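Long-range contact in Myo-inositol phosphohydrolase (Mitsuokella multacida, PDB 4WU3), which probably removes phosphate from inositol hexakisphosphate and related inositol phosphates, as a phytase of the protein-tyrosine-phosphatase-like family: residues F215-D223 with Y321-S332. The protein carries 2 engineered substitutions. Sequence-based numbering, arbitrary orientation.
Sequences FRPDDPDVD and YSVWAKKNKVNS
Asp219 and Ser332 grip each other twice: Asp219 N gives a nearly straight bond (169°) to Ser332 OG at 3.0 Å, and Ser332 N returns one to Asp219 OD2 at 2.8 Å, reaching it from above the carboxylate plane. The serine OG stands between its own backbone N and carbonyl carbon (chi1 61°), which turns it to the start of helix 219-230. Asp219 OD1 lies at the edge of the Tyr321 ring, 3.4 Å from CE2, with carboxylate and ring planes almost perpendicular. Val222 CG1 meets the same ring obliquely, 3.8 Å from Tyr321 CG. One turn along, Asp223 takes Ser322 N on the syn side of OD1 at 3.0 Å, while Ser322 OG lies so close to Asp223 OD2 (2.3 Å) that the modelled distance is doubtful.

Arg216 anchors Asp219: its NH2 makes a salt bridge to Asp219 OD1 (2.8 Å). NE and NH2 both hold Pro217 O, fixing the guanidinium, and Ser332 CB sits over one face, toward its rim. Replacing Arg216 by an alanine is likely to leave the Asp219 carboxylate without its charged mate and Pro217 O without these two donors. A water joins Arg216 NH1, Asp219 OD1, Tyr321 OH and Val330 O; a second links Asp219 OD2 to Ser322 O. Farther out, Glu299 and Phe303 of helix 291-313 touch Arg216, and Tyr310 meets the Tyr321 ring edge-to-face.

Two short helical segments, their axes 9.0 Å apart at 140°, pack roughly antiparallel, joining the start of helix 219-230, within the PTP-like phytase family region, to helix 321-327, which a Schellman motif closes at Lys329.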
ATOM      1  N   PHE A 215      -1.960   9.230  -0.728  1.00  8.21           N
ATOM      2  CA  PHE A 215      -2.927   8.220  -1.113  1.00  7.69           C
ATOM      3  C   PHE A 215      -4.065   8.815  -1.913  1.00  7.93           C
ATOM      4  O   PHE A 215      -4.288  10.023  -1.889  1.00  9.98           O
ATOM      5  CB  PHE A 215      -3.539   7.556   0.115  1.00  7.65           C
ATOM      6  CG  PHE A 215      -2.564   6.782   0.953  1.00  7.53           C
ATOM      7  CD1 PHE A 215      -1.822   5.747   0.405  1.00  7.34           C
ATOM      8  CD2 PHE A 215      -2.414   7.072   2.295  1.00  7.12           C
ATOM      9  CE1 PHE A 215      -0.943   5.033   1.178  1.00  7.35           C
ATOM     10  CE2 PHE A 215      -1.542   6.358   3.074  1.00  7.07           C
ATOM     11  CZ  PHE A 215      -0.799   5.338   2.515  1.00  7.24           C
ATOM     12  N   ARG A 216      -4.787   7.948  -2.611  1.00  7.44           N
ATOM     13  CA  ARG A 216      -6.007   8.323  -3.315  1.00  7.67           C
ATOM     14  C   ARG A 216      -7.079   8.661  -2.305  1.00  7.28           C
ATOM     15  O   ARG A 216      -7.022   8.207  -1.170  1.00  8.28           O
ATOM     16  CB  ARG A 216      -6.501   7.153  -4.168  1.00  7.74           C
ATOM     17  CG  ARG A 216      -6.546   5.828  -3.399  1.00  8.18           C
ATOM     18  CD  ARG A 216      -7.525   4.851  -4.024  1.00  7.91           C
ATOM     19  NE  ARG A 216      -8.888   5.358  -3.915  1.00  8.14           N
ATOM     20  CZ  ARG A 216      -9.969   4.698  -4.310  1.00  8.38           C
ATOM     21  NH1 ARG A 216      -9.857   3.490  -4.853  1.00  8.63           N
ATOM     22  NH2 ARG A 216     -11.165   5.243  -4.149  1.00  8.19           N
ATOM     23  N   PRO A 217      -8.087   9.431  -2.718  1.00  7.27           N
ATOM     24  CA  PRO A 217      -9.283   9.568  -1.885  1.00  7.14           C
ATOM     25  C   PRO A 217     -10.022   8.223  -1.746  1.00  7.29           C
ATOM     26  O   PRO A 217     -10.071   7.454  -2.707  1.00  6.79           O
ATOM     27  CB  PRO A 217     -10.144  10.539  -2.685  1.00  6.77           C
ATOM     28  CG  PRO A 217      -9.756  10.281  -4.097  1.00  6.58           C
ATOM     29  CD  PRO A 217      -8.288   9.987  -4.066  1.00  6.72           C
ATOM     30  N   ASP A 218     -10.558   7.932  -0.562  1.00  7.65           N
ATOM     31  CA  ASP A 218     -11.426   6.769  -0.391  1.00  8.65           C
ATOM     32  C   ASP A 218     -12.778   7.060  -1.025  1.00  8.38           C
ATOM     33  O   ASP A 218     -13.159   8.219  -1.196  1.00  8.79           O
ATOM     34  CB  ASP A 218     -11.612   6.432   1.091  1.00  9.34           C
ATOM     35  CG  ASP A 218     -10.358   5.859   1.717  1.00 10.41           C
ATOM     36  OD1 ASP A 218      -9.562   5.229   0.986  1.00  9.82           O
ATOM     37  OD2 ASP A 218     -10.162   6.038   2.942  1.00 13.19           O
ATOM     38  N   ASP A 219     -13.496   6.000  -1.365  1.00  8.87           N
ATOM     39  CA  ASP A 219     -14.782   6.105  -2.058  1.00  9.49           C
ATOM     40  C   ASP A 219     -15.777   7.125  -1.451  1.00  9.57           C
ATOM     41  O   ASP A 219     -16.385   7.896  -2.188  1.00 10.42           O
ATOM     42  CB  ASP A 219     -15.443   4.724  -2.154  1.00  9.29           C
ATOM     43  CG  ASP A 219     -14.694   3.763  -3.071  1.00 10.52           C
ATOM     44  OD1 ASP A 219     -13.683   4.163  -3.689  1.00 11.84           O
ATOM     45  OD2 ASP A 219     -15.120   2.589  -3.191  1.00 11.00           O
ATOM     46  N   PRO A 220     -15.969   7.115  -0.119  1.00  9.83           N
ATOM     47  CA  PRO A 220     -16.952   8.049   0.443  1.00  9.82           C
ATOM     48  C   PRO A 220     -16.591   9.519   0.212  1.00 10.50           C
ATOM     49  O   PRO A 220     -17.491  10.358   0.100  1.00  9.43           O
ATOM     50  CB  PRO A 220     -16.943   7.722   1.944  1.00  9.41           C
ATOM     51  CG  PRO A 220     -16.426   6.330   2.035  1.00  9.65           C
ATOM     52  CD  PRO A 220     -15.480   6.148   0.883  1.00  9.34           C
ATOM     53  N   ASP A 221     -15.288   9.816   0.142  1.00 10.59           N
ATOM     54  CA  ASP A 221     -14.800  11.164  -0.167  1.00 10.44           C
ATOM     55  C   ASP A 221     -14.967  11.534  -1.646  1.00  9.77           C
ATOM     56  O   ASP A 221     -15.195  12.694  -1.995  1.00  7.86           O
ATOM     57  CB  ASP A 221     -13.331  11.295   0.225  1.00 12.43           C
ATOM     58  CG  ASP A 221     -13.148  11.587   1.701  1.00 13.54           C
ATOM     59  OD1 ASP A 221     -13.988  12.309   2.271  1.00 16.01           O
ATOM     60  OD2 ASP A 221     -12.162  11.107   2.292  1.00 15.05           O
ATOM     61  N   VAL A 222     -14.840  10.543  -2.517  1.00  9.21           N
ATOM     62  CA  VAL A 222     -15.229  10.725  -3.898  1.00  8.35           C
ATOM     63  C   VAL A 222     -16.728  11.053  -3.931  1.00  8.33           C
ATOM     64  O   VAL A 222     -17.131  12.009  -4.578  1.00  7.96           O
ATOM     65  CB  VAL A 222     -14.921   9.479  -4.751  1.00  7.78           C
ATOM     66  CG1 VAL A 222     -15.376   9.686  -6.193  1.00  7.85           C
ATOM     67  CG2 VAL A 222     -13.438   9.154  -4.703  1.00  7.75           C
ATOM     68  N   ASP A 223     -17.551  10.291  -3.211  1.00  8.64           N
ATOM     69  CA  ASP A 223     -19.002  10.554  -3.215  1.00  9.40           C
ATOM     70  C   ASP A 223     -19.312  11.982  -2.751  1.00  9.70           C
ATOM     71  O   ASP A 223     -20.191  12.669  -3.296  1.00  8.89           O
ATOM     72  CB  ASP A 223     -19.747   9.589  -2.280  1.00  9.86           C
ATOM     73  CG  ASP A 223     -20.022   8.219  -2.907  1.00 10.61           C
ATOM     74  OD1 ASP A 223     -19.658   7.966  -4.074  1.00  9.22           O
ATOM     75  OD2 ASP A 223     -20.622   7.383  -2.203  1.00 12.51           O
ATOM     76  N   TYR A 321     -20.645   6.929  -6.970  1.00  9.07           N
ATOM     77  CA  TYR A 321     -19.407   6.265  -7.347  1.00  8.75           C
ATOM     78  C   TYR A 321     -19.162   5.038  -6.473  1.00  9.14           C
ATOM     79  O   TYR A 321     -18.802   3.971  -6.974  1.00  9.38           O
ATOM     80  CB  TYR A 321     -18.198   7.212  -7.267  1.00  8.35           C
ATOM     81  CG  TYR A 321     -16.915   6.460  -7.484  1.00  8.08           C
ATOM     82  CD1 TYR A 321     -16.434   6.229  -8.754  1.00  8.53           C
ATOM     83  CD2 TYR A 321     -16.228   5.909  -6.424  1.00  8.62           C
ATOM     84  CE1 TYR A 321     -15.275   5.497  -8.961  1.00  8.79           C
ATOM     85  CE2 TYR A 321     -15.067   5.177  -6.621  1.00  9.19           C
ATOM     86  CZ  TYR A 321     -14.596   4.977  -7.892  1.00  8.50           C
ATOM     87  OH  TYR A 321     -13.444   4.252  -8.095  1.00  9.41           O
ATOM     88  N   SER A 322     -19.362   5.194  -5.169  1.00  9.40           N
ATOM     89  CA  SER A 322     -19.163   4.094  -4.224  1.00 10.02           C
ATOM     90  C   SER A 322     -20.035   2.888  -4.569  1.00  9.89           C
ATOM     91  O   SER A 322     -19.599   1.746  -4.430  1.00  8.85           O
ATOM     92  CB  SER A 322     -19.461   4.560  -2.797  1.00  9.80           C
ATOM     93  OG  SER A 322     -20.770   5.099  -2.718  1.00 10.99           O
ATOM     94  N   VAL A 323     -21.259   3.153  -5.032  1.00 10.34           N
ATOM     95  CA  VAL A 323     -22.196   2.090  -5.382  1.00 10.18           C
ATOM     96  C   VAL A 323     -21.747   1.402  -6.662  1.00 10.26           C
ATOM     97  O   VAL A 323     -21.668   0.175  -6.726  1.00 10.43           O
ATOM     98  CB  VAL A 323     -23.647   2.619  -5.516  1.00 10.73           C
ATOM     99  CG1 VAL A 323     -24.590   1.510  -5.952  1.00 10.84           C
ATOM    100  CG2 VAL A 323     -24.128   3.193  -4.194  1.00 11.84           C
ATOM    101  N   TRP A 324     -21.440   2.192  -7.682  1.00 10.19           N
ATOM    102  CA  TRP A 324     -20.903   1.646  -8.915  1.00  9.87           C
ATOM    103  C   TRP A 324     -19.627   0.839  -8.635  1.00  9.82           C
ATOM    104  O   TRP A 324     -19.456  -0.270  -9.146  1.00  9.16           O
ATOM    105  CB  TRP A 324     -20.607   2.781  -9.895  1.00  9.75           C
ATOM    106  CG  TRP A 324     -19.904   2.340 -11.121  1.00  9.79           C
ATOM    107  CD1 TRP A 324     -20.475   1.955 -12.305  1.00  9.99           C
ATOM    108  CD2 TRP A 324     -18.488   2.251 -11.310  1.00  9.09           C
ATOM    109  NE1 TRP A 324     -19.495   1.625 -13.215  1.00  9.51           N
ATOM    110  CE2 TRP A 324     -18.269   1.793 -12.624  1.00  8.98           C
ATOM    111  CE3 TRP A 324     -17.386   2.500 -10.489  1.00  9.19           C
ATOM    112  CZ2 TRP A 324     -16.996   1.587 -13.133  1.00  8.85           C
ATOM    113  CZ3 TRP A 324     -16.128   2.288 -10.992  1.00  8.87           C
ATOM    114  CH2 TRP A 324     -15.937   1.837 -12.304  1.00  8.84           C
ATOM    115  N   ALA A 325     -18.730   1.396  -7.829  1.00  9.77           N
ATOM    116  CA  ALA A 325     -17.431   0.766  -7.599  1.00 11.39           C
ATOM    117  C   ALA A 325     -17.581  -0.578  -6.891  1.00 12.95           C
ATOM    118  O   ALA A 325     -16.865  -1.529  -7.202  1.00 12.05           O
ATOM    119  CB  ALA A 325     -16.518   1.678  -6.798  1.00 11.46           C
ATOM    120  N   LYS A 326     -18.504  -0.635  -5.933  1.00 14.38           N
ATOM    121  CA  LYS A 326     -18.810  -1.871  -5.216  1.00 18.06           C
ATOM    122  C   LYS A 326     -19.331  -2.948  -6.174  1.00 16.11           C
ATOM    123  O   LYS A 326     -18.837  -4.065  -6.191  1.00 13.37           O
ATOM    124  CB  LYS A 326     -19.846  -1.598  -4.127  1.00 22.92           C
ATOM    125  CG  LYS A 326     -20.128  -2.777  -3.210  1.00 30.90           C
ATOM    126  CD  LYS A 326     -18.872  -3.184  -2.456  1.00 37.93           C
ATOM    127  CE  LYS A 326     -19.138  -4.324  -1.486  1.00 46.44           C
ATOM    128  NZ  LYS A 326     -19.283  -5.631  -2.191  1.00 50.81           N
ATOM    129  N   LYS A 327     -20.325  -2.600  -6.979  1.00 15.68           N
ATOM    130  CA  LYS A 327     -20.860  -3.527  -7.958  1.00 19.58           C
ATOM    131  C   LYS A 327     -19.777  -4.071  -8.896  1.00 18.09           C
ATOM    132  O   LYS A 327     -19.872  -5.209  -9.343  1.00 16.30           O
ATOM    133  CB  LYS A 327     -21.959  -2.867  -8.787  1.00 24.54           C
ATOM    134  CG  LYS A 327     -22.667  -3.829  -9.729  1.00 32.83           C
ATOM    135  CD  LYS A 327     -23.445  -3.081 -10.800  1.00 44.35           C
ATOM    136  CE  LYS A 327     -23.907  -4.000 -11.919  1.00 51.07           C
ATOM    137  NZ  LYS A 327     -24.901  -4.998 -11.436  1.00 54.94           N
ATOM    138  N   ASN A 328     -18.764  -3.257  -9.199  1.00 16.32           N
ATOM    139  CA  ASN A 328     -17.723  -3.650 -10.147  1.00 14.97           C
ATOM    140  C   ASN A 328     -16.455  -4.147  -9.475  1.00 14.56           C
ATOM    141  O   ASN A 328     -15.450  -4.400 -10.136  1.00 13.13           O
ATOM    142  CB  ASN A 328     -17.397  -2.496 -11.084  1.00 16.06           C
ATOM    143  CG  ASN A 328     -18.513  -2.223 -12.059  1.00 14.96           C
ATOM    144  OD1 ASN A 328     -18.670  -2.933 -13.041  1.00 18.31           O
ATOM    145  ND2 ASN A 328     -19.296  -1.205 -11.788  1.00 14.92           N
ATOM    146  N   LYS A 329     -16.519  -4.285  -8.156  1.00 14.83           N
ATOM    147  CA  LYS A 329     -15.442  -4.892  -7.380  1.00 16.94           C
ATOM    148  C   LYS A 329     -14.146  -4.095  -7.425  1.00 13.22           C
ATOM    149  O   LYS A 329     -13.066  -4.655  -7.250  1.00 13.88           O
ATOM    150  CB  LYS A 329     -15.203  -6.335  -7.838  1.00 23.18           C
ATOM    151  CG  LYS A 329     -16.400  -7.254  -7.606  1.00 29.71           C
ATOM    152  CD  LYS A 329     -16.462  -8.344  -8.661  1.00 39.58           C
ATOM    153  CE  LYS A 329     -17.878  -8.871  -8.836  1.00 50.47           C
ATOM    154  NZ  LYS A 329     -17.983 -10.319  -8.512  1.00 53.61           N
ATOM    155  N   VAL A 330     -14.258  -2.789  -7.642  1.00 10.79           N
ATOM    156  CA  VAL A 330     -13.088  -1.915  -7.654  1.00  9.46           C
ATOM    157  C   VAL A 330     -13.213  -0.850  -6.556  1.00  8.87           C
ATOM    158  O   VAL A 330     -12.535   0.176  -6.578  1.00  7.99           O
ATOM    159  CB  VAL A 330     -12.879  -1.269  -9.040  1.00  9.77           C
ATOM    160  CG1 VAL A 330     -12.585  -2.327 -10.089  1.00 10.35           C
ATOM    161  CG2 VAL A 330     -14.109  -0.490  -9.463  1.00 10.18           C
ATOM    162  N   ASN A 331     -14.068  -1.125  -5.576  1.00  8.35           N
ATOM    163  CA  ASN A 331     -14.258  -0.245  -4.434  1.00  9.27           C
ATOM    164  C   ASN A 331     -13.046  -0.187  -3.502  1.00  9.58           C
ATOM    165  O   ASN A 331     -12.283  -1.146  -3.403  1.00  9.04           O
ATOM    166  CB  ASN A 331     -15.468  -0.710  -3.619  1.00  9.78           C
ATOM    167  CG  ASN A 331     -15.327  -2.140  -3.150  1.00 10.96           C
ATOM    168  OD1 ASN A 331     -15.462  -3.080  -3.935  1.00 11.10           O
ATOM    169  ND2 ASN A 331     -15.026  -2.315  -1.874  1.00 11.42           N
ATOM    170  N   SER A 332     -12.874   0.939  -2.815  1.00  9.56           N
ATOM    171  CA  SER A 332     -11.952   0.984  -1.696  1.00  9.94           C
ATOM    172  C   SER A 332     -12.601   0.273  -0.507  1.00  9.92           C
ATOM    173  O   SER A 332     -13.813   0.142  -0.431  1.00 10.01           O
ATOM    174  CB  SER A 332     -11.585   2.418  -1.314  1.00  9.58           C
ATOM    175  OG  SER A 332     -12.728   3.144  -0.919  1.00  9.89           O
TER
HETATM  176  O   HOH W   1     -12.723   2.765  -5.982  1.00  3.92           O
HETATM  177  O   HOH W   2     -17.546   1.759  -2.296  1.00 15.24           O
HETATM  178  O   HOH W   3     -20.857   9.633  -6.084  1.00  8.54           O